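Local coordinates for beta-N-acetylglucosaminidase-like protein Glycoside hydrolase family 20 (Flavobacterium johnsoniae, PDB 6YHH) that probably removes N-acetylglucosamine units from chitin-derived oligosaccharides, as a family 20 beta-N-acetylhexosaminidase of bacterial chitin breakdown, at residues M150-A153 with S154-F157; H179-L182 with V183-Q186; E343-T346 with Y347-Q351. All coordinates share one frame; numbering follows the deposited sequence.

Interaction 1 (M150-A153 with S154-F157); sequences MLDA and SRHF
OD1 of Asp152 is gripped by two successive backbone amides, Ser154 N and Arg155 N. The first bond, 2.9 Å from Ser154 N to Asp152 OD1, closes an Asx turn where strand 146-152 of the catalytic TIM barrel runs out into the loop before helix 160-172. Ser154 N arrives nearly along the C-O bond but with a bent N-H (140°). Arg155 N, 3.1 Å from Asp152 OD1, points its N-H much straighter and comes from above the carboxylate plane, on the same face. Aspartate suits the place because its short chain, with CG anti to the backbone N (chi1 175°), carries one oxygen to the turn and leaves the other for a charge. That other oxygen, Asp152 OD2, takes a salt bridge of 2.9 Å from Arg155 NH1. It lies in the guanidinium plane, while NH1 stands above the carboxylate plane; the two flat groups are 49° apart. A bend at chi2 of Arg155 folds the chain back over Asp152, and Arg155 CD passes 3.2 Å from Asp152 OD2. Arg155 NE is held by Gln186, and NH2 bonds to a Tris molecule, probably from the crystallisation liquor; the Arg155 side chain lies about 6 Å from that of Glu317, the predicted proton donor, consistent with a place in the substrate pocket. Ser154 OG bonds to Gly187 O. Further round the turn, the CA-H of Phe157 points at Ala153 O, with 3.3 Å from Phe157 CA to Ala153 O.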
loop_
_atom_site.group_PDB
_atom_site.type_symbol
_atom_site.label_atom_id
_atom_site.label_comp_id
_atom_site.label_asym_id
_atom_site.label_seq_id
_atom_site.Cartn_x
_atom_site.Cartn_y
_atom_site.Cartn_z
ATOM N N MET A 150 0.709 13.351 15.223
ATOM C CA MET A 150 0.954 12.242 16.126
ATOM C C MET A 150 0.380 10.965 15.506
ATOM O O MET A 150 -0.781 10.938 15.153
ATOM C CB MET A 150 0.354 12.447 17.482
ATOM C CG MET A 150 0.852 11.410 18.468
ATOM S SD MET A 150 -0.263 11.143 19.846
ATOM C CE MET A 150 -1.417 10.183 18.854
ATOM N N LEU A 151 1.182 9.919 15.436
ATOM C CA LEU A 151 0.697 8.558 15.018
ATOM C C LEU A 151 0.715 7.594 16.198
ATOM O O LEU A 151 1.761 7.446 16.867
ATOM C CB LEU A 151 1.576 7.991 13.916
ATOM C CG LEU A 151 1.236 6.599 13.322
ATOM C CD1 LEU A 151 1.670 6.498 11.832
ATOM C CD2 LEU A 151 1.874 5.486 14.113
ATOM N N ASP A 152 -0.451 7.076 16.542
ATOM C CA ASP A 152 -0.618 6.035 17.627
ATOM C C ASP A 152 -0.304 4.690 17.039
ATOM O O ASP A 152 -1.061 4.144 16.192
ATOM C CB ASP A 152 -2.039 6.133 18.135
ATOM C CG ASP A 152 -2.439 5.095 19.135
ATOM O OD1 ASP A 152 -1.633 4.183 19.523
ATOM O OD2 ASP A 152 -3.639 5.146 19.525
ATOM N N ALA A 153 0.864 4.151 17.400
ATOM C CA ALA A 153 1.240 2.835 16.907
ATOM C C ALA A 153 0.863 1.703 17.895
ATOM O O ALA A 153 1.101 0.521 17.630
ATOM C CB ALA A 153 2.739 2.805 16.639
ATOM N N SER A 154 0.235 2.058 19.021
ATOM C CA SER A 154 -0.104 1.070 20.037
ATOM C C SER A 154 -1.509 0.420 19.800
ATOM O O SER A 154 -1.650 -0.795 19.852
ATOM C CB SER A 154 -0.053 1.707 21.449
ATOM O OG SER A 154 -0.492 0.802 22.443
ATOM N N ARG A 155 -2.533 1.256 19.638
ATOM C CA ARG A 155 -3.879 0.714 19.572
ATOM C C ARG A 155 -4.010 -0.241 18.355
ATOM O O ARG A 155 -4.350 -1.390 18.486
ATOM C CB ARG A 155 -4.903 1.839 19.524
ATOM C CG ARG A 155 -5.221 2.436 20.901
ATOM C CD ARG A 155 -4.027 2.811 21.734
ATOM N NE ARG A 155 -4.435 3.417 23.027
ATOM C CZ ARG A 155 -4.863 4.656 23.173
ATOM N NH1 ARG A 155 -4.876 5.523 22.149
ATOM N NH2 ARG A 155 -5.377 5.045 24.310
ATOM N N HIS A 156 -3.690 0.251 17.185
ATOM C CA HIS A 156 -3.394 -0.533 16.001
ATOM C C HIS A 156 -2.008 -0.197 15.507
ATOM O O HIS A 156 -1.705 0.926 15.194
ATOM C CB HIS A 156 -4.346 -0.293 14.810
ATOM C CG HIS A 156 -5.675 -0.977 14.946
ATOM N ND1 HIS A 156 -6.708 -0.437 15.676
ATOM C CD2 HIS A 156 -6.117 -2.178 14.503
ATOM C CE1 HIS A 156 -7.747 -1.257 15.637
ATOM N NE2 HIS A 156 -7.422 -2.311 14.933
ATOM N N PHE A 157 -1.182 -1.231 15.467
ATOM C CA PHE A 157 0.167 -1.112 14.975
ATOM C C PHE A 157 0.098 -0.627 13.544
ATOM O O PHE A 157 -0.715 -1.145 12.708
ATOM C CB PHE A 157 0.943 -2.400 15.133
ATOM C CG PHE A 157 2.340 -2.355 14.571
ATOM C CD1 PHE A 157 3.321 -1.620 15.246
ATOM C CD2 PHE A 157 2.709 -3.070 13.422
ATOM C CE1 PHE A 157 4.595 -1.503 14.772
ATOM C CE2 PHE A 157 4.016 -2.958 12.949
ATOM C CZ PHE A 157 4.977 -2.220 13.660
#

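Interaction 2 (H179-L182 with V183-Q186); sequences HWHL and VDDQ
His181 reaches forward along its own chain to Asp184, three residues on, at the C-terminal end of strand 177-184 in the TIM barrel. Its CB leaves the strand beside Met150. Chi1 of -177° swings the ring away from the backbone N and, with chi2 near a right angle, carries it toward the residues that follow. On one side of the ring ND1 bonds to Glu230 OE1. On the other, the ring touches Asp152, and His181 CD2 lies 3.5 Å from Val183 O. At the far end His181 NE2 gives its N-H to Asp184 OD2, a short bond of 2.6 Å with an angle of 161° at the hydrogen. His181 CE1, next to it, lies 3.4 Å from Asp184 OD2. The oxygen lies near the ring plane and accepts the N-H on its anti lone pair, the one turned away from OD1; ring and carboxylate planes are 39° apart. Histidine suits the position because its two nitrogens, on different sides of one rigid ring, can engage two carboxylates at once, which fixes the ring's rotation. Trp451 meets the ring edge-to-face.

Residues three apart would lie on opposite sides of a regular strand. Here the backbone at Leu182 departs from extended geometry, and His181 and Asp184 come to the same side. Leu182 itself turns back on the chain, its CD2 resting 3.6 Å above the plane of the Trp180 indole, toward the rim. Trp180 in turn packs on Ile213 and Ile216 of helix 210-222, outside the barrel, while the strand runs parallel between strands 146-152 and 226-230 and turns into a short hairpin with strand 187-188.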
loop_
_atom_site.group_PDB
_atom_site.type_symbol
_atom_site.label_atom_id
_atom_site.label_comp_id
_atom_site.label_asym_id
_atom_site.label_seq_id
_atom_site.Cartn_x
_atom_site.Cartn_y
_atom_site.Cartn_z
ATOM N N HIS A 179 5.193 12.975 15.730
ATOM C CA HIS A 179 5.178 12.527 17.113
ATOM C C HIS A 179 4.696 11.056 17.099
ATOM O O HIS A 179 3.621 10.704 16.652
ATOM C CB HIS A 179 4.319 13.485 17.925
ATOM C CG HIS A 179 3.892 13.037 19.285
ATOM N ND1 HIS A 179 2.924 13.742 19.971
ATOM C CD2 HIS A 179 4.244 11.990 20.096
ATOM C CE1 HIS A 179 2.659 13.134 21.108
ATOM N NE2 HIS A 179 3.449 12.082 21.216
ATOM N N TRP A 180 5.542 10.196 17.650
ATOM C CA TRP A 180 5.332 8.727 17.514
ATOM C C TRP A 180 4.934 8.171 18.896
ATOM O O TRP A 180 5.745 8.092 19.842
ATOM C CB TRP A 180 6.625 8.102 16.989
ATOM C CG TRP A 180 6.527 6.829 16.173
ATOM C CD1 TRP A 180 5.432 6.079 15.836
ATOM C CD2 TRP A 180 7.656 6.199 15.525
ATOM N NE1 TRP A 180 5.784 5.048 15.002
ATOM C CE2 TRP A 180 7.154 5.098 14.783
ATOM C CE3 TRP A 180 9.006 6.495 15.478
ATOM C CZ2 TRP A 180 7.982 4.293 14.020
ATOM C CZ3 TRP A 180 9.844 5.662 14.755
ATOM C CH2 TRP A 180 9.308 4.587 14.024
ATOM N N HIS A 181 3.660 7.828 19.021
ATOM C CA HIS A 181 3.083 7.330 20.278
ATOM C C HIS A 181 3.261 5.830 20.270
ATOM O O HIS A 181 2.470 5.109 19.629
ATOM C CB HIS A 181 1.603 7.814 20.387
ATOM C CG HIS A 181 0.907 7.437 21.673
ATOM N ND1 HIS A 181 0.900 8.274 22.762
ATOM C CD2 HIS A 181 0.237 6.318 22.074
ATOM C CE1 HIS A 181 0.290 7.686 23.765
ATOM N NE2 HIS A 181 -0.165 6.523 23.363
ATOM N N LEU A 182 4.370 5.392 20.904
ATOM C CA LEU A 182 4.958 4.109 20.696
ATOM C C LEU A 182 4.618 3.045 21.758
ATOM O O LEU A 182 4.990 1.877 21.610
ATOM C CB LEU A 182 6.484 4.259 20.605
ATOM C CG LEU A 182 7.039 4.873 19.340
ATOM C CD1 LEU A 182 8.421 5.445 19.584
ATOM C CD2 LEU A 182 7.080 3.761 18.351
ATOM N N VAL A 183 3.795 3.445 22.726
ATOM C CA VAL A 183 3.385 2.622 23.824
ATOM C C VAL A 183 2.045 3.101 24.366
ATOM O O VAL A 183 1.812 4.320 24.456
ATOM C CB VAL A 183 4.409 2.693 25.012
ATOM C CG1 VAL A 183 3.961 1.666 26.050
ATOM C CG2 VAL A 183 5.872 2.511 24.492
ATOM N N ASP A 184 1.147 2.159 24.678
ATOM C CA ASP A 184 -0.070 2.469 25.366
ATOM C C ASP A 184 -0.566 1.147 25.961
ATOM O O ASP A 184 0.208 0.119 26.025
ATOM C CB ASP A 184 -1.083 3.150 24.418
ATOM C CG ASP A 184 -1.993 4.092 25.125
ATOM O OD1 ASP A 184 -2.851 3.588 25.916
ATOM O OD2 ASP A 184 -1.879 5.305 24.962
ATOM N N ASP A 185 -1.798 1.128 26.456
ATOM C CA ASP A 185 -2.322 -0.067 27.131
ATOM C C ASP A 185 -2.387 -1.313 26.215
ATOM O O ASP A 185 -2.348 -2.455 26.657
ATOM C CB ASP A 185 -3.748 0.178 27.664
ATOM C CG ASP A 185 -3.799 1.214 28.780
ATOM O OD1 ASP A 185 -3.319 0.878 29.905
ATOM O OD2 ASP A 185 -4.349 2.315 28.463
ATOM N N GLN A 186 -2.513 -1.024 24.930
ATOM C CA GLN A 186 -2.786 -2.005 23.895
ATOM C C GLN A 186 -1.509 -2.546 23.218
ATOM O O GLN A 186 -1.611 -3.289 22.230
ATOM C CB GLN A 186 -3.718 -1.373 22.844
ATOM C CG GLN A 186 -5.077 -1.040 23.371
ATOM C CD GLN A 186 -5.179 0.255 24.169
ATOM O OE1 GLN A 186 -4.238 1.023 24.292
ATOM N NE2 GLN A 186 -6.319 0.463 24.754
#

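Interaction 3 (E343-T346 with Y347-Q351); sequences ELQT and YFTMQ
The carbonyl oxygen of Gln345 accepts two bonds from Thr349, one turn further along helix 341-358. Thr349 N makes the ordinary i to i+4 helical bond, 2.8 Å to Gln345 O. Thr349 OG1 adds a second of equal length to Gln345 O, coming in from the opposite face of the carbonyl and 35° out of its plane. Threonine can do this because its OG1 sits anti to its own carbonyl carbon (chi1 -59°), which swings the hydroxyl back toward the preceding turn, leaving CG2 to point elsewhere.

Next comes a water. It gives a hydrogen to Thr349 OG1 at 2.8 Å and receives one from Gln345 NE2 at 3.0 Å; the glutamine's nearly extended chain runs out beside the helix, and the water bridges its end to Thr349 OG1. The water and Gln345 O both lie at the edge of the Phe348 ring, close to its plane. Gln345 NE2 also bonds to Gly315 O, in the loop after strand 310-312, and the side chain touches Asn318 and Trp323; it comes within about 8 Å of the side chain of Glu317, the predicted proton donor.

Farther out, the helix is set by its neighbours. Leu344 packs on Phe332 of helix 327-335, Phe348 on Leu295 of helix 289-302, and Thr346 OG1 bonds to Ile369 O.

Chemically, the donor-to-acceptor direction runs from the Gln345 side-chain NE2 to the water, to Thr349 OG1, to Gln345 O. The water and the Thr349 hydroxyl each both donate and accept, so the bonds would be expected to reinforce one another and polarise the Gln345 carbonyl.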
loop_
_atom_site.group_PDB
_atom_site.type_symbol
_atom_site.label_atom_id
_atom_site.label_comp_id
_atom_site.label_asym_id
_atom_site.label_seq_id
_atom_site.Cartn_x
_atom_site.Cartn_y
_atom_site.Cartn_z
ATOM N N GLU A 343 0.203 16.249 41.898
ATOM C CA GLU A 343 1.493 16.653 42.494
ATOM C C GLU A 343 2.459 15.484 42.536
ATOM O O GLU A 343 3.664 15.636 42.241
ATOM C CB GLU A 343 1.306 17.238 43.916
ATOM C CG GLU A 343 0.635 18.600 43.842
ATOM C CD GLU A 343 0.417 19.195 45.242
ATOM O OE1 GLU A 343 0.878 18.643 46.260
ATOM O OE2 GLU A 343 -0.026 20.320 45.270
ATOM N N LEU A 344 1.939 14.313 42.873
ATOM C CA LEU A 344 2.798 13.145 42.901
ATOM C C LEU A 344 3.287 12.748 41.508
ATOM O O LEU A 344 4.429 12.321 41.286
ATOM C CB LEU A 344 2.052 12.006 43.571
ATOM C CG LEU A 344 2.681 10.604 43.568
ATOM C CD1 LEU A 344 4.045 10.601 44.188
ATOM C CD2 LEU A 344 1.778 9.590 44.261
ATOM N N GLN A 345 2.388 12.887 40.530
ATOM C CA GLN A 345 2.753 12.576 39.148
ATOM C C GLN A 345 3.767 13.580 38.604
ATOM O O GLN A 345 4.681 13.213 37.851
ATOM C CB GLN A 345 1.523 12.513 38.251
ATOM C CG GLN A 345 1.845 11.886 36.914
ATOM C CD GLN A 345 0.670 11.951 35.941
ATOM O OE1 GLN A 345 -0.459 11.771 36.314
ATOM N NE2 GLN A 345 0.958 12.217 34.700
ATOM N N THR A 346 3.669 14.836 39.020
ATOM C CA THR A 346 4.678 15.818 38.609
ATOM C C THR A 346 6.021 15.485 39.271
ATOM O O THR A 346 7.068 15.585 38.645
ATOM C CB THR A 346 4.223 17.211 39.039
ATOM O OG1 THR A 346 3.037 17.585 38.269
ATOM C CG2 THR A 346 5.360 18.257 38.758
ATOM N N TYR A 347 5.994 15.103 40.556
ATOM C CA TYR A 347 7.243 14.593 41.182
ATOM C C TYR A 347 7.905 13.437 40.399
ATOM O O TYR A 347 9.103 13.442 40.109
ATOM C CB TYR A 347 6.929 14.139 42.575
ATOM C CG TYR A 347 8.092 13.496 43.273
ATOM C CD1 TYR A 347 8.329 12.186 43.144
ATOM C CD2 TYR A 347 8.967 14.259 44.069
ATOM C CE1 TYR A 347 9.435 11.590 43.716
ATOM C CE2 TYR A 347 10.072 13.663 44.678
ATOM C CZ TYR A 347 10.291 12.332 44.490
ATOM O OH TYR A 347 11.373 11.642 45.070
ATOM N N PHE A 348 7.068 12.452 40.046
ATOM C CA PHE A 348 7.479 11.300 39.226
ATOM C C PHE A 348 8.089 11.780 37.918
ATOM O O PHE A 348 9.167 11.386 37.569
ATOM C CB PHE A 348 6.233 10.411 38.973
ATOM C CG PHE A 348 6.426 9.409 37.904
ATOM C CD1 PHE A 348 7.108 8.210 38.132
ATOM C CD2 PHE A 348 5.966 9.673 36.611
ATOM C CE1 PHE A 348 7.307 7.275 37.098
ATOM C CE2 PHE A 348 6.150 8.735 35.580
ATOM C CZ PHE A 348 6.824 7.548 35.831
ATOM N N THR A 349 7.391 12.645 37.210
ATOM C CA THR A 349 7.852 13.252 35.977
ATOM C C THR A 349 9.207 13.964 36.104
ATOM O O THR A 349 10.128 13.779 35.283
ATOM C CB THR A 349 6.807 14.250 35.428
ATOM O OG1 THR A 349 5.576 13.537 35.193
ATOM C CG2 THR A 349 7.285 14.922 34.173
ATOM N N MET A 350 9.370 14.687 37.220
ATOM C CA MET A 350 10.631 15.413 37.463
ATOM C C MET A 350 11.768 14.504 37.873
ATOM O O MET A 350 12.949 14.925 37.704
ATOM C CB MET A 350 10.424 16.566 38.473
ATOM C CG MET A 350 9.645 17.735 37.839
ATOM S SD MET A 350 10.364 18.382 36.325
ATOM C CE MET A 350 12.035 18.638 36.982
ATOM N N GLN A 351 11.473 13.270 38.297
ATOM C CA GLN A 351 12.508 12.260 38.468
ATOM C C GLN A 351 13.061 11.771 37.101
ATOM O O GLN A 351 14.197 11.327 36.971
ATOM C CB GLN A 351 12.083 11.062 39.335
ATOM C CG GLN A 351 11.520 11.378 40.665
ATOM C CD GLN A 351 12.306 12.415 41.395
ATOM O OE1 GLN A 351 11.821 13.553 41.646
ATOM N NE2 GLN A 351 13.507 12.064 41.717
HETATM O O HOH W 1 3.821 11.751 33.957
#

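Overall arrangement
From the N terminus, the three contacts follow one another in series, none nesting or crossing: interaction 1 closes a turn, interaction 2 spans a break in a strand and interaction 3 links successive turns of a helix. Interaction 1 marks the exit from strand 146-152. After helix 160-172 the chain returns in the parallel neighbour, strand 177-184, at whose end interaction 2 lies; together they belong to one beta-alpha-beta unit. Their centres are 6 Å apart, and backbone bonds between Leu151 and His179 join them directly. Much later, interaction 3 lies within helix 341-358, its nearest atoms about 12 Å from interaction 2. All three have a side chain within about 8 Å of that of Glu317, the predicted proton donor.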